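PDB 2Y6U: peroxisomal membrane protein LPX1 from Saccharomyces cerevisiae, which hydrolyses ester bonds as a peroxisomal alpha/beta hydrolase with acyl esterase, triacylglycerol lipase and phospholipase A activity. Local coordinates for residues A[4-9]-A[84-89]; A[63-68]-A[97-102]; A[172-177]-A[267-272]; A[198-203]-A[261-266]. All coordinates share one frame; numbering follows the deposited sequence.

Contact 1: residues A[4-9]-A[84-89]; sequences NRFKKE and YAIDKV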
loop_
_atom_site.group_PDB
_atom_site.type_symbol
_atom_site.label_atom_id
_atom_site.label_comp_id
_atom_site.label_asym_id
_atom_site.label_seq_id
_atom_site.Cartn_x
_atom_site.Cartn_y
_atom_site.Cartn_z
ATOM N N ASN A 4 3.731 -0.134 -34.549
ATOM C CA ASN A 4 2.727 -1.094 -35.028
ATOM C C ASN A 4 2.789 -2.414 -34.291
ATOM O O ASN A 4 2.193 -3.381 -34.664
ATOM C CB ASN A 4 3.043 -1.338 -36.466
ATOM C CG ASN A 4 2.823 -0.115 -37.299
ATOM O OD1 ASN A 4 1.805 0.578 -37.135
ATOM N ND2 ASN A 4 3.722 0.121 -38.265
ATOM N N ARG A 5 3.564 -2.456 -33.235
ATOM C CA ARG A 5 3.717 -3.686 -32.477
ATOM C C ARG A 5 2.585 -3.934 -31.507
ATOM O O ARG A 5 2.219 -5.066 -31.281
ATOM C CB ARG A 5 5.025 -3.587 -31.760
ATOM C CG ARG A 5 5.402 -4.766 -30.928
ATOM C CD ARG A 5 6.873 -4.521 -30.467
ATOM N NE ARG A 5 7.414 -5.717 -29.852
ATOM C CZ ARG A 5 8.507 -5.783 -29.116
ATOM N NH1 ARG A 5 9.194 -4.660 -28.884
ATOM N NH2 ARG A 5 8.895 -6.965 -28.630
ATOM N N PHE A 6 2.068 -2.867 -30.904
ATOM C CA PHE A 6 1.109 -2.944 -29.805
ATOM C C PHE A 6 -0.117 -2.083 -30.078
ATOM O O PHE A 6 0.011 -0.974 -30.580
ATOM C CB PHE A 6 1.702 -2.378 -28.499
ATOM C CG PHE A 6 2.928 -3.088 -28.015
ATOM C CD1 PHE A 6 2.838 -4.354 -27.473
ATOM C CD2 PHE A 6 4.169 -2.440 -28.034
ATOM C CE1 PHE A 6 3.981 -5.006 -27.000
ATOM C CE2 PHE A 6 5.275 -3.068 -27.582
ATOM C CZ PHE A 6 5.188 -4.345 -27.042
ATOM N N LYS A 7 -1.283 -2.595 -29.705
ATOM C CA LYS A 7 -2.503 -1.790 -29.637
ATOM C C LYS A 7 -2.342 -0.804 -28.500
ATOM O O LYS A 7 -1.939 -1.184 -27.370
ATOM C CB LYS A 7 -3.695 -2.719 -29.337
ATOM C CG LYS A 7 -4.981 -2.009 -29.005
ATOM C CD LYS A 7 -6.058 -3.034 -28.430
ATOM C CE LYS A 7 -7.537 -2.676 -28.674
ATOM N NZ LYS A 7 -7.849 -1.364 -28.070
ATOM N N LYS A 8 -2.645 0.448 -28.767
ATOM C CA LYS A 8 -2.558 1.464 -27.757
ATOM C C LYS A 8 -3.932 1.854 -27.264
ATOM O O LYS A 8 -4.798 2.171 -28.060
ATOM C CB LYS A 8 -1.950 2.698 -28.386
ATOM C CG LYS A 8 -1.700 3.844 -27.422
ATOM C CD LYS A 8 -1.266 5.114 -28.155
ATOM C CE LYS A 8 -1.372 6.317 -27.261
ATOM N NZ LYS A 8 -0.955 7.564 -27.916
ATOM N N GLU A 9 -4.126 1.937 -25.955
ATOM C CA GLU A 9 -5.339 2.566 -25.390
ATOM C C GLU A 9 -4.957 3.546 -24.272
ATOM O O GLU A 9 -4.120 3.204 -23.425
ATOM C CB GLU A 9 -6.258 1.476 -24.831
ATOM C CG GLU A 9 -7.640 2.038 -24.358
ATOM C CD GLU A 9 -8.586 0.936 -23.872
ATOM O OE1 GLU A 9 -8.243 -0.277 -24.111
ATOM O OE2 GLU A 9 -9.652 1.317 -23.312
ATOM N N TYR A 84 9.050 -16.528 -24.031
ATOM C CA TYR A 84 8.435 -15.362 -23.410
ATOM C C TYR A 84 8.078 -14.379 -24.543
ATOM O O TYR A 84 8.596 -14.500 -25.680
ATOM C CB TYR A 84 9.406 -14.738 -22.398
ATOM C CG TYR A 84 10.745 -14.183 -22.940
ATOM C CD1 TYR A 84 10.822 -12.923 -23.519
ATOM C CD2 TYR A 84 11.935 -14.905 -22.808
ATOM C CE1 TYR A 84 12.023 -12.398 -23.983
ATOM C CE2 TYR A 84 13.146 -14.385 -23.274
ATOM C CZ TYR A 84 13.184 -13.113 -23.846
ATOM O OH TYR A 84 14.389 -12.579 -24.321
ATOM N N ALA A 85 7.215 -13.448 -24.214
ATOM C CA ALA A 85 6.868 -12.316 -25.046
ATOM C C ALA A 85 6.227 -11.241 -24.200
ATOM O O ALA A 85 5.510 -11.524 -23.242
ATOM C CB ALA A 85 5.864 -12.754 -26.226
ATOM N N ILE A 86 6.463 -10.001 -24.587
ATOM C CA ILE A 86 5.807 -8.867 -23.988
ATOM C C ILE A 86 4.322 -8.920 -24.224
ATOM O O ILE A 86 3.838 -9.079 -25.376
ATOM C CB ILE A 86 6.333 -7.497 -24.494
ATOM C CG1 ILE A 86 7.779 -7.297 -24.057
ATOM C CG2 ILE A 86 5.510 -6.328 -23.885
ATOM C CD1 ILE A 86 8.389 -6.082 -24.768
ATOM N N ASP A 87 3.558 -8.869 -23.150
ATOM C CA ASP A 87 2.130 -8.879 -23.310
ATOM C C ASP A 87 1.583 -7.480 -23.161
ATOM O O ASP A 87 0.802 -7.069 -23.971
ATOM C CB ASP A 87 1.521 -9.849 -22.322
ATOM C CG ASP A 87 0.078 -10.198 -22.643
ATOM O OD1 ASP A 87 -0.196 -10.723 -23.774
ATOM O OD2 ASP A 87 -0.769 -9.894 -21.759
ATOM N N LYS A 88 1.865 -6.795 -22.051
ATOM C CA LYS A 88 1.425 -5.427 -21.791
ATOM C C LYS A 88 2.578 -4.499 -21.440
ATOM O O LYS A 88 3.471 -4.877 -20.709
ATOM C CB LYS A 88 0.452 -5.356 -20.633
ATOM C CG LYS A 88 -0.875 -6.095 -20.856
ATOM C CD LYS A 88 -1.978 -5.482 -19.918
ATOM C CE LYS A 88 -3.380 -6.016 -20.113
ATOM N NZ LYS A 88 -4.290 -5.121 -19.246
ATOM N N VAL A 89 2.504 -3.253 -21.878
ATOM C CA VAL A 89 3.401 -2.211 -21.420
ATOM C C VAL A 89 2.554 -1.053 -20.941
ATOM O O VAL A 89 1.653 -0.602 -21.665
ATOM C CB VAL A 89 4.348 -1.653 -22.529
ATOM C CG1 VAL A 89 5.325 -0.577 -21.966
ATOM C CG2 VAL A 89 5.115 -2.769 -23.181
#

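Contact 2: residues A[63-68]-A[97-102]; sequences MSKVVW and HGDSAV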
loop_
_atom_site.group_PDB
_atom_site.type_symbol
_atom_site.label_atom_id
_atom_site.label_comp_id
_atom_site.label_asym_id
_atom_site.label_seq_id
_atom_site.Cartn_x
_atom_site.Cartn_y
_atom_site.Cartn_z
ATOM N N MET A 63 9.149 15.304 -16.612
ATOM C CA MET A 63 8.970 14.684 -17.935
ATOM C C MET A 63 7.570 14.137 -18.025
ATOM O O MET A 63 6.636 14.711 -17.450
ATOM C CB MET A 63 10.095 13.617 -18.156
ATOM C CG MET A 63 11.446 14.217 -18.028
ATOM S SD MET A 63 12.681 13.286 -18.915
ATOM C CE MET A 63 14.151 13.690 -18.032
ATOM N N SER A 64 7.375 13.013 -18.711
ATOM C CA SER A 64 6.031 12.401 -18.843
ATOM C C SER A 64 6.250 11.026 -19.416
ATOM O O SER A 64 7.353 10.699 -19.795
ATOM C CB SER A 64 5.149 13.216 -19.821
ATOM O OG SER A 64 5.621 13.078 -21.181
ATOM N N LYS A 65 5.168 10.332 -19.655
ATOM C CA LYS A 65 5.169 9.013 -20.208
ATOM C C LYS A 65 5.700 8.996 -21.649
ATOM O O LYS A 65 6.166 7.971 -22.098
ATOM C CB LYS A 65 3.775 8.483 -20.166
ATOM C CG LYS A 65 2.835 9.213 -21.131
ATOM C CD LYS A 65 1.368 8.716 -21.027
ATOM C CE LYS A 65 0.522 9.728 -21.803
ATOM N NZ LYS A 65 -0.969 9.439 -21.826
ATOM N N VAL A 66 5.695 10.143 -22.328
ATOM C CA VAL A 66 6.063 10.184 -23.725
ATOM C C VAL A 66 7.539 9.811 -23.975
ATOM O O VAL A 66 7.903 9.346 -25.083
ATOM C CB VAL A 66 5.761 11.557 -24.393
ATOM C CG1 VAL A 66 6.882 12.655 -24.158
ATOM C CG2 VAL A 66 5.503 11.321 -25.890
ATOM N N VAL A 67 8.377 9.985 -22.952
ATOM C CA VAL A 67 9.815 9.737 -23.096
ATOM C C VAL A 67 10.129 8.261 -23.325
ATOM O O VAL A 67 11.226 7.917 -23.795
ATOM C CB VAL A 67 10.644 10.237 -21.885
ATOM C CG1 VAL A 67 10.417 11.787 -21.708
ATOM C CG2 VAL A 67 10.373 9.427 -20.594
ATOM N N TRP A 68 9.139 7.400 -23.073
ATOM C CA TRP A 68 9.307 5.989 -23.313
ATOM C C TRP A 68 8.746 5.503 -24.632
ATOM O O TRP A 68 8.986 4.339 -25.042
ATOM C CB TRP A 68 8.695 5.194 -22.179
ATOM C CG TRP A 68 9.071 5.612 -20.823
ATOM C CD1 TRP A 68 8.269 6.231 -19.919
ATOM C CD2 TRP A 68 10.352 5.433 -20.171
ATOM N NE1 TRP A 68 8.933 6.408 -18.739
ATOM C CE2 TRP A 68 10.203 5.923 -18.843
ATOM C CE3 TRP A 68 11.558 4.916 -20.554
ATOM C CZ2 TRP A 68 11.217 5.932 -17.958
ATOM C CZ3 TRP A 68 12.599 4.869 -19.597
ATOM C CH2 TRP A 68 12.406 5.380 -18.341
ATOM N N HIS A 97 1.980 15.561 -13.835
ATOM C CA HIS A 97 2.721 15.499 -15.092
ATOM C C HIS A 97 1.804 15.170 -16.307
ATOM O O HIS A 97 0.818 14.475 -16.149
ATOM C CB HIS A 97 3.839 14.444 -15.024
ATOM C CG HIS A 97 4.969 14.814 -14.096
ATOM N ND1 HIS A 97 4.834 14.766 -12.711
ATOM C CD2 HIS A 97 6.268 15.128 -14.346
ATOM C CE1 HIS A 97 5.976 15.182 -12.169
ATOM N NE2 HIS A 97 6.881 15.317 -13.124
ATOM N N GLY A 98 2.196 15.592 -17.500
ATOM C CA GLY A 98 1.617 15.025 -18.739
ATOM C C GLY A 98 0.113 15.174 -18.759
ATOM O O GLY A 98 -0.428 16.224 -18.410
ATOM N N ASP A 99 -0.563 14.113 -19.202
ATOM C CA ASP A 99 -2.010 14.160 -19.446
ATOM C C ASP A 99 -2.709 14.118 -18.125
ATOM O O ASP A 99 -3.859 14.610 -18.022
ATOM C CB ASP A 99 -2.435 13.024 -20.379
ATOM C CG ASP A 99 -1.986 13.254 -21.829
ATOM O OD1 ASP A 99 -1.930 14.409 -22.304
ATOM O OD2 ASP A 99 -1.702 12.252 -22.507
ATOM N N SER A 100 -2.040 13.584 -17.087
ATOM C CA SER A 100 -2.665 13.557 -15.793
ATOM C C SER A 100 -2.778 14.966 -15.241
ATOM O O SER A 100 -3.841 15.355 -14.767
ATOM C CB SER A 100 -1.864 12.718 -14.816
ATOM O OG SER A 100 -1.927 11.338 -15.220
ATOM N N ALA A 101 -1.731 15.773 -15.479
ATOM C CA ALA A 101 -1.758 17.173 -15.057
ATOM C C ALA A 101 -2.865 17.941 -15.712
ATOM O O ALA A 101 -3.507 18.779 -15.101
ATOM C CB ALA A 101 -0.381 17.903 -15.337
ATOM N N VAL A 102 -3.067 17.695 -17.007
ATOM C CA VAL A 102 -4.147 18.336 -17.721
ATOM C C VAL A 102 -5.493 17.954 -17.064
ATOM O O VAL A 102 -6.328 18.834 -16.833
ATOM C CB VAL A 102 -4.072 17.997 -19.258
ATOM C CG1 VAL A 102 -5.301 18.545 -20.082
ATOM C CG2 VAL A 102 -2.672 18.526 -19.874
HETATM O O HOH W 1 4.653 16.530 -18.354
#

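Contact 3: residues A[172-177]-A[267-272]; sequences VITRKA and MNMQTF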
loop_
_atom_site.group_PDB
_atom_site.type_symbol
_atom_site.label_atom_id
_atom_site.label_comp_id
_atom_site.label_asym_id
_atom_site.label_seq_id
_atom_site.Cartn_x
_atom_site.Cartn_y
_atom_site.Cartn_z
ATOM N N VAL A 172 17.327 9.121 -4.712
ATOM C CA VAL A 172 16.982 8.597 -3.382
ATOM C C VAL A 172 17.574 9.451 -2.294
ATOM O O VAL A 172 16.838 10.019 -1.469
ATOM C CB VAL A 172 17.297 7.114 -3.224
ATOM C CG1 VAL A 172 16.903 6.665 -1.839
ATOM C CG2 VAL A 172 16.564 6.292 -4.310
ATOM N N ILE A 173 18.896 9.580 -2.299
ATOM C CA ILE A 173 19.602 10.435 -1.333
ATOM C C ILE A 173 20.014 11.707 -2.051
ATOM O O ILE A 173 20.811 11.710 -3.042
ATOM C CB ILE A 173 20.770 9.717 -0.706
ATOM C CG1 ILE A 173 20.193 8.438 0.012
ATOM C CG2 ILE A 173 21.607 10.669 0.313
ATOM C CD1 ILE A 173 21.213 7.572 0.376
ATOM N N THR A 174 19.481 12.817 -1.564
ATOM C CA THR A 174 19.817 14.130 -2.142
ATOM C C THR A 174 20.863 14.882 -1.291
ATOM O O THR A 174 21.103 14.566 -0.124
ATOM C CB THR A 174 18.497 14.957 -2.446
ATOM O OG1 THR A 174 17.632 14.924 -1.322
ATOM C CG2 THR A 174 17.685 14.285 -3.529
ATOM N N ARG A 175 21.514 15.875 -1.888
ATOM C CA ARG A 175 22.409 16.745 -1.131
ATOM C C ARG A 175 21.619 17.616 -0.161
ATOM O O ARG A 175 20.643 18.239 -0.556
ATOM C CB ARG A 175 23.190 17.649 -2.085
ATOM C CG ARG A 175 24.140 16.882 -3.002
ATOM C CD ARG A 175 25.020 17.782 -3.834
ATOM N NE ARG A 175 25.902 17.041 -4.741
ATOM C CZ ARG A 175 25.548 16.497 -5.907
ATOM N NH1 ARG A 175 24.314 16.569 -6.359
ATOM N NH2 ARG A 175 26.452 15.883 -6.649
ATOM N N LYS A 176 22.026 17.657 1.097
ATOM C CA LYS A 176 21.406 18.577 2.089
ATOM C C LYS A 176 21.840 19.995 1.857
ATOM O O LYS A 176 23.051 20.262 1.786
ATOM C CB LYS A 176 21.785 18.192 3.522
ATOM C CG LYS A 176 21.041 16.935 3.946
ATOM C CD LYS A 176 21.687 16.202 5.139
ATOM C CE LYS A 176 21.304 14.698 5.100
ATOM N NZ LYS A 176 21.840 13.921 6.269
ATOM N N ALA A 177 20.864 20.901 1.772
ATOM C CA ALA A 177 21.137 22.335 1.668
ATOM C C ALA A 177 21.902 22.838 2.900
ATOM O O ALA A 177 21.498 22.564 4.032
ATOM C CB ALA A 177 19.820 23.107 1.505
ATOM N N MET A 267 11.319 20.044 -3.987
ATOM C CA MET A 267 11.258 20.904 -2.816
ATOM C C MET A 267 10.769 20.148 -1.583
ATOM O O MET A 267 10.695 20.704 -0.528
ATOM C CB MET A 267 10.287 22.053 -3.108
ATOM C CG MET A 267 10.863 22.999 -4.228
ATOM S SD MET A 267 9.610 24.194 -4.875
ATOM C CE MET A 267 9.393 25.216 -3.447
ATOM N N ASN A 268 10.451 18.876 -1.732
ATOM C CA ASN A 268 9.656 18.180 -0.685
ATOM C C ASN A 268 10.260 16.848 -0.231
ATOM O O ASN A 268 9.587 16.094 0.493
ATOM C CB ASN A 268 8.321 17.833 -1.377
ATOM C CG ASN A 268 7.202 17.790 -0.431
ATOM O OD1 ASN A 268 7.217 18.406 0.675
ATOM N ND2 ASN A 268 6.214 16.957 -0.782
ATOM N N MET A 269 11.495 16.581 -0.658
ATOM C CA MET A 269 12.115 15.228 -0.557
ATOM C C MET A 269 12.228 14.804 0.849
ATOM O O MET A 269 12.024 13.626 1.130
ATOM C CB MET A 269 13.522 15.209 -1.068
ATOM C CG MET A 269 13.675 15.280 -2.476
ATOM S SD MET A 269 13.276 13.756 -3.386
ATOM C CE MET A 269 14.130 12.303 -2.917
ATOM N N GLN A 270 12.459 15.741 1.777
ATOM C CA GLN A 270 12.657 15.338 3.121
ATOM C C GLN A 270 11.426 14.762 3.795
ATOM O O GLN A 270 11.515 14.105 4.854
ATOM C CB GLN A 270 13.183 16.499 3.963
ATOM C CG GLN A 270 14.444 17.067 3.327
ATOM C CD GLN A 270 14.215 18.131 2.196
ATOM O OE1 GLN A 270 13.059 18.381 1.642
ATOM N NE2 GLN A 270 15.360 18.773 1.831
ATOM N N THR A 271 10.263 14.966 3.198
ATOM C CA THR A 271 9.044 14.557 3.913
ATOM C C THR A 271 8.701 13.081 3.526
ATOM O O THR A 271 7.747 12.509 4.103
ATOM C CB THR A 271 7.812 15.423 3.499
ATOM O OG1 THR A 271 7.576 15.182 2.097
ATOM C CG2 THR A 271 8.060 16.943 3.746
ATOM N N PHE A 272 9.383 12.453 2.596
ATOM C CA PHE A 272 9.104 11.081 2.253
ATOM C C PHE A 272 10.328 10.210 1.972
ATOM O O PHE A 272 10.241 8.985 1.938
ATOM C CB PHE A 272 8.090 11.048 1.017
ATOM C CG PHE A 272 8.563 11.780 -0.191
ATOM C CD1 PHE A 272 9.509 11.214 -0.978
ATOM C CD2 PHE A 272 8.089 13.067 -0.520
ATOM C CE1 PHE A 272 10.045 11.864 -2.034
ATOM C CE2 PHE A 272 8.571 13.707 -1.626
ATOM C CZ PHE A 272 9.555 13.095 -2.402
#

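Contact 4: residues A[198-203]-A[261-266]; sequences NSLRLK and QNLLCY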
loop_
_atom_site.group_PDB
_atom_site.type_symbol
_atom_site.label_atom_id
_atom_site.label_comp_id
_atom_site.label_asym_id
_atom_site.label_seq_id
_atom_site.Cartn_x
_atom_site.Cartn_y
_atom_site.Cartn_z
ATOM N N ASN A 198 16.621 28.534 -8.454
ATOM C CA ASN A 198 16.778 29.573 -9.474
ATOM C C ASN A 198 17.168 28.965 -10.814
ATOM O O ASN A 198 16.640 29.339 -11.868
ATOM C CB ASN A 198 17.801 30.634 -9.043
ATOM C CG ASN A 198 17.256 31.604 -7.989
ATOM O OD1 ASN A 198 16.038 31.728 -7.807
ATOM N ND2 ASN A 198 18.168 32.345 -7.330
ATOM N N SER A 199 18.063 27.993 -10.763
ATOM C CA SER A 199 18.604 27.411 -11.969
ATOM C C SER A 199 17.616 26.442 -12.581
ATOM O O SER A 199 17.529 26.342 -13.801
ATOM C CB SER A 199 19.953 26.759 -11.679
ATOM O OG SER A 199 20.115 25.564 -12.415
ATOM N N LEU A 200 16.870 25.715 -11.747
ATOM C CA LEU A 200 15.766 24.924 -12.215
ATOM C C LEU A 200 14.667 25.826 -12.810
ATOM O O LEU A 200 14.081 25.501 -13.817
ATOM C CB LEU A 200 15.159 24.107 -11.068
ATOM C CG LEU A 200 15.882 22.889 -10.495
ATOM C CD1 LEU A 200 15.038 22.429 -9.277
ATOM C CD2 LEU A 200 16.028 21.707 -11.465
ATOM N N ARG A 201 14.382 26.958 -12.173
ATOM C CA ARG A 201 13.378 27.839 -12.716
ATOM C C ARG A 201 13.689 28.248 -14.150
ATOM O O ARG A 201 12.813 28.266 -14.988
ATOM C CB ARG A 201 13.083 29.020 -11.768
ATOM C CG ARG A 201 11.801 29.837 -12.143
ATOM C CD ARG A 201 11.239 30.785 -10.982
ATOM N NE ARG A 201 9.909 31.426 -11.254
ATOM C CZ ARG A 201 8.677 30.959 -10.902
ATOM N NH1 ARG A 201 8.494 29.814 -10.251
ATOM N NH2 ARG A 201 7.581 31.667 -11.197
ATOM N N LEU A 202 14.946 28.546 -14.458
ATOM C CA LEU A 202 15.289 28.974 -15.807
ATOM C C LEU A 202 15.160 27.872 -16.902
ATOM O O LEU A 202 15.024 28.194 -18.081
ATOM C CB LEU A 202 16.662 29.646 -15.774
ATOM C CG LEU A 202 16.627 31.058 -15.092
ATOM C CD1 LEU A 202 17.983 31.776 -15.006
ATOM C CD2 LEU A 202 15.594 32.077 -15.707
ATOM N N LYS A 203 15.101 26.592 -16.496
ATOM C CA LYS A 203 15.029 25.478 -17.408
ATOM C C LYS A 203 13.661 24.719 -17.374
ATOM O O LYS A 203 13.530 23.617 -17.903
ATOM C CB LYS A 203 16.198 24.531 -17.061
ATOM C CG LYS A 203 17.581 25.163 -17.475
ATOM C CD LYS A 203 18.711 24.156 -17.339
ATOM C CE LYS A 203 18.791 23.219 -18.532
ATOM N NZ LYS A 203 19.241 23.918 -19.799
ATOM N N GLN A 261 4.664 22.937 -10.679
ATOM C CA GLN A 261 4.630 21.470 -10.342
ATOM C C GLN A 261 5.988 20.816 -10.571
ATOM O O GLN A 261 6.422 19.985 -9.766
ATOM C CB GLN A 261 3.506 20.764 -11.091
ATOM C CG GLN A 261 2.129 21.200 -10.605
ATOM C CD GLN A 261 1.880 20.826 -9.167
ATOM O OE1 GLN A 261 2.450 19.886 -8.685
ATOM N NE2 GLN A 261 1.017 21.554 -8.495
ATOM N N ASN A 262 6.697 21.328 -11.570
ATOM C CA ASN A 262 8.009 20.833 -11.928
ATOM C C ASN A 262 8.926 21.147 -10.713
ATOM O O ASN A 262 9.550 20.236 -10.126
ATOM C CB ASN A 262 8.470 21.508 -13.242
ATOM C CG ASN A 262 9.507 20.735 -13.978
ATOM O OD1 ASN A 262 10.303 20.033 -13.365
ATOM N ND2 ASN A 262 9.552 20.913 -15.351
ATOM N N LEU A 263 8.917 22.405 -10.287
ATOM C CA LEU A 263 9.726 22.880 -9.175
ATOM C C LEU A 263 9.402 22.133 -7.878
ATOM O O LEU A 263 10.314 21.780 -7.134
ATOM C CB LEU A 263 9.569 24.370 -8.973
ATOM C CG LEU A 263 10.248 25.209 -10.085
ATOM C CD1 LEU A 263 9.893 26.690 -9.938
ATOM C CD2 LEU A 263 11.802 25.042 -10.089
ATOM N N LEU A 264 8.106 21.916 -7.605
ATOM C CA LEU A 264 7.684 21.163 -6.439
ATOM C C LEU A 264 8.203 19.727 -6.362
ATOM O O LEU A 264 8.200 19.126 -5.266
ATOM C CB LEU A 264 6.135 21.128 -6.374
ATOM C CG LEU A 264 5.422 22.409 -6.048
ATOM C CD1 LEU A 264 3.912 22.385 -6.295
ATOM C CD2 LEU A 264 5.759 22.864 -4.601
ATOM N N CYS A 265 8.635 19.158 -7.486
ATOM C CA CYS A 265 9.240 17.858 -7.479
ATOM C C CYS A 265 10.568 17.856 -6.753
ATOM O O CYS A 265 11.026 16.795 -6.445
ATOM C CB CYS A 265 9.507 17.369 -8.891
ATOM S SG CYS A 265 7.947 16.992 -9.742
ATOM N N TYR A 266 11.178 19.026 -6.545
ATOM C CA TYR A 266 12.498 19.175 -5.992
ATOM C C TYR A 266 12.477 19.694 -4.549
ATOM O O TYR A 266 13.522 19.876 -3.973
ATOM C CB TYR A 266 13.383 20.084 -6.900
ATOM C CG TYR A 266 13.521 19.531 -8.289
ATOM C CD1 TYR A 266 14.563 18.607 -8.616
ATOM C CD2 TYR A 266 12.613 19.862 -9.277
ATOM C CE1 TYR A 266 14.657 18.047 -9.898
ATOM C CE2 TYR A 266 12.681 19.282 -10.565
ATOM C CZ TYR A 266 13.704 18.378 -10.863
ATOM O OH TYR A 266 13.795 17.866 -12.111
#

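Contact 1: residues A[4-9]-A[84-89]
Phe6 lays its ring against Ile86 and Val89, and all of the contact between them is apolar. The far end of the ring does the touching. CE1 of Phe6 lies 3.7 Å from Ile86 CG2, and CZ is just as near to that methyl. Val89 CG2 sits over one face of the ring, 4.2 Å from Phe6 CZ. The opposite face is covered by the neighbouring residue: Arg5 CG stands 3.7 Å above the ring plane, over its centre. The ring is thus held between an arginine methylene and a valine methyl.

Ile86 divides its two branches. With CG1 beside the backbone N (chi1 -66°), CG2 goes to Phe6, while CD1 reaches the Arg5 guanidinium, 4.0 Å from NH2. The extended Arg5 chain runs past Ile86 at about a right angle. Its charged end is held by carbonyls: NH1 bonds to Leu72 O and Leu75 O, and NH2 bonds to Val76 O.

The two backbones are not direct neighbours. The CA atoms of Phe6 and Lys88 are 8.4 Å apart, because strand 35-40 runs between them. Lys7 pairs with Thr39 of that strand, Asp87 pairs with Ser40, and Tyr38 touches both Phe6 and Val89. This is packing between next-but-one strands on one face of a sheet, at the antiparallel N-terminal edge of the alpha/beta hydrolase fold.

Contact 2: residues A[63-68]-A[97-102]
The His97 ring turns its edge to the Met63 carbonyl. CD2 of His97 is 3.2 Å from Met63 O, which lies near the ring plane. The ring is also fixed at NE2, which is hydrogen-bonded to Gly62 N. A water ties the backbones together, donating to Met63 O and accepting from Gly98 N, at 2.8 Å from each.

Lys65 and Asp99 cross at about a right angle. Lys65 reaches out in full extension beyond CG, and its NZ donates to Asp99 OD2 at 3.0 Å, a salt bridge on the anti lone pair. Each charge has a second partner: Asp36 for Lys65 and Lys256 for Asp99. A leucine in place of Lys65 would probably leave Asp99 OD2 without its lysine and Asp36 without this counter-charge. Between the histidine edge and the salt bridge, Ser64 CB packs on Gly98 CA at 4.1 Å, and the positive phi of Gly98 (57°) suits glycine.

Asp93 bonds to the backbone N of both Lys65 and Asp99. Phe238 of helix 229-239 touches Ser64, Lys65 and Asp99. The contact therefore joins the loop after strand 51-58, which commonly shapes the oxyanion hole in this family, to the start of helix 98-103, just beyond strand 84-92.

Contact 3: residues A[172-177]-A[267-272]
An irregular chain at 172-177 passes a single 3-10 turn at 269-271, with the CA atoms of Thr174 and Met269 7.9 Å apart. The two segments lie near the two ends of the long insertion between strands 164-168 and 286-292. In alpha/beta hydrolases an insertion at this place usually forms the cap, so the contact probably draws together the base of the cap.

Met269 carries the contact. Its methyl CE lies 3.8 Å from Val172 O and 4.1 Å from Thr174 CG2. Nearer its root, the Met269 side chain passes Thr174 OG1, with CB and CG both 4.1 Å away. Met269 is curled, with bends at chi2 (-75°) and chi3 (-56°), and this brings CE back to the carbonyl of Val172. The two side chains cross obliquely. Thr174 meets Met269 with both of its branches, whereas Val172 offers only its backbone oxygen. The Val172 side chain packs instead on Leu276 and Ile277 of helix 273-279. Asn302 OD1 holds the backbone N of both Val172 and Ile173.

The turn that presents Met269 is fastened from within. Asn268 O accepts two bonds from Thr271, one from its backbone N and a shorter one from OG1 at 2.7 Å. Phe374 of the second subunit packs on Met267 and Asn268. Phe272 stands at the N-cap position of helix 273-279. Its N bonds back to Met269 O, and that same oxygen lies 4.0 Å above the Phe272 ring, over its centre.

Contact 4: residues A[198-203]-A[261-266]
Leu200 and Leu263 bury the most surface where helix 194-202 packs on helix 259-264, two helices of the probable cap of this alpha/beta hydrolase. Leu200 CB meets Leu263 CD2 at 3.6 Å. The next turn of chain brings in Tyr266, and Leu200 reaches over its ring. CD1 of Leu200 lies 3.8 Å from the Tyr266 ring centroid and 27° off the normal, a CH-pi contact over the face. The methyl is shifted toward the root of the ring, so CG of Tyr266 is its nearest atom, at 3.4 Å. Leu200 CD2 leans to the other end of the ring, near CZ. Leu200 takes chi1 -73° and chi2 174°, which spreads the two methyls along the tyrosine.

An alanine in place of Tyr266 would probably strip Leu200 CD1 of its aromatic cover and open a gap beside Ile192, which touches both residues.

The ring is flanked in its own plane by Asn262 OD1 and Leu263 O. Phe371 of the second subunit packs on both Arg201 and Leu263, so the contact borders the dimer interface. The extended Arg201 crosses Leu263 at about a right angle, and Leu263 CD1 sits at the guanidinium edge, 3.4 Å from Arg201 NH1.

How the contacts relate
The four contacts run from the edge of the central sheet to the probable cap and the dimer interface. Contact 1 lies across the chain's centre from contact 3, with centres about 36 Å apart. Strand 84-92 leads on from contact 1 to helix 98-103 of contact 2, and their nearest atoms are about 6 Å apart. Contact 2 touches contact 4 directly: His97 CE1 packs on Cys265 SG at 3.6 Å. Contacts 3 and 4 adjoin at Tyr266 and Met267, and both meet the second subunit. Met63 of contact 2 and Tyr266 of contact 4 lie near, without touching, the probable nucleophile elbow with Ser145, so these two contacts probably border the active site.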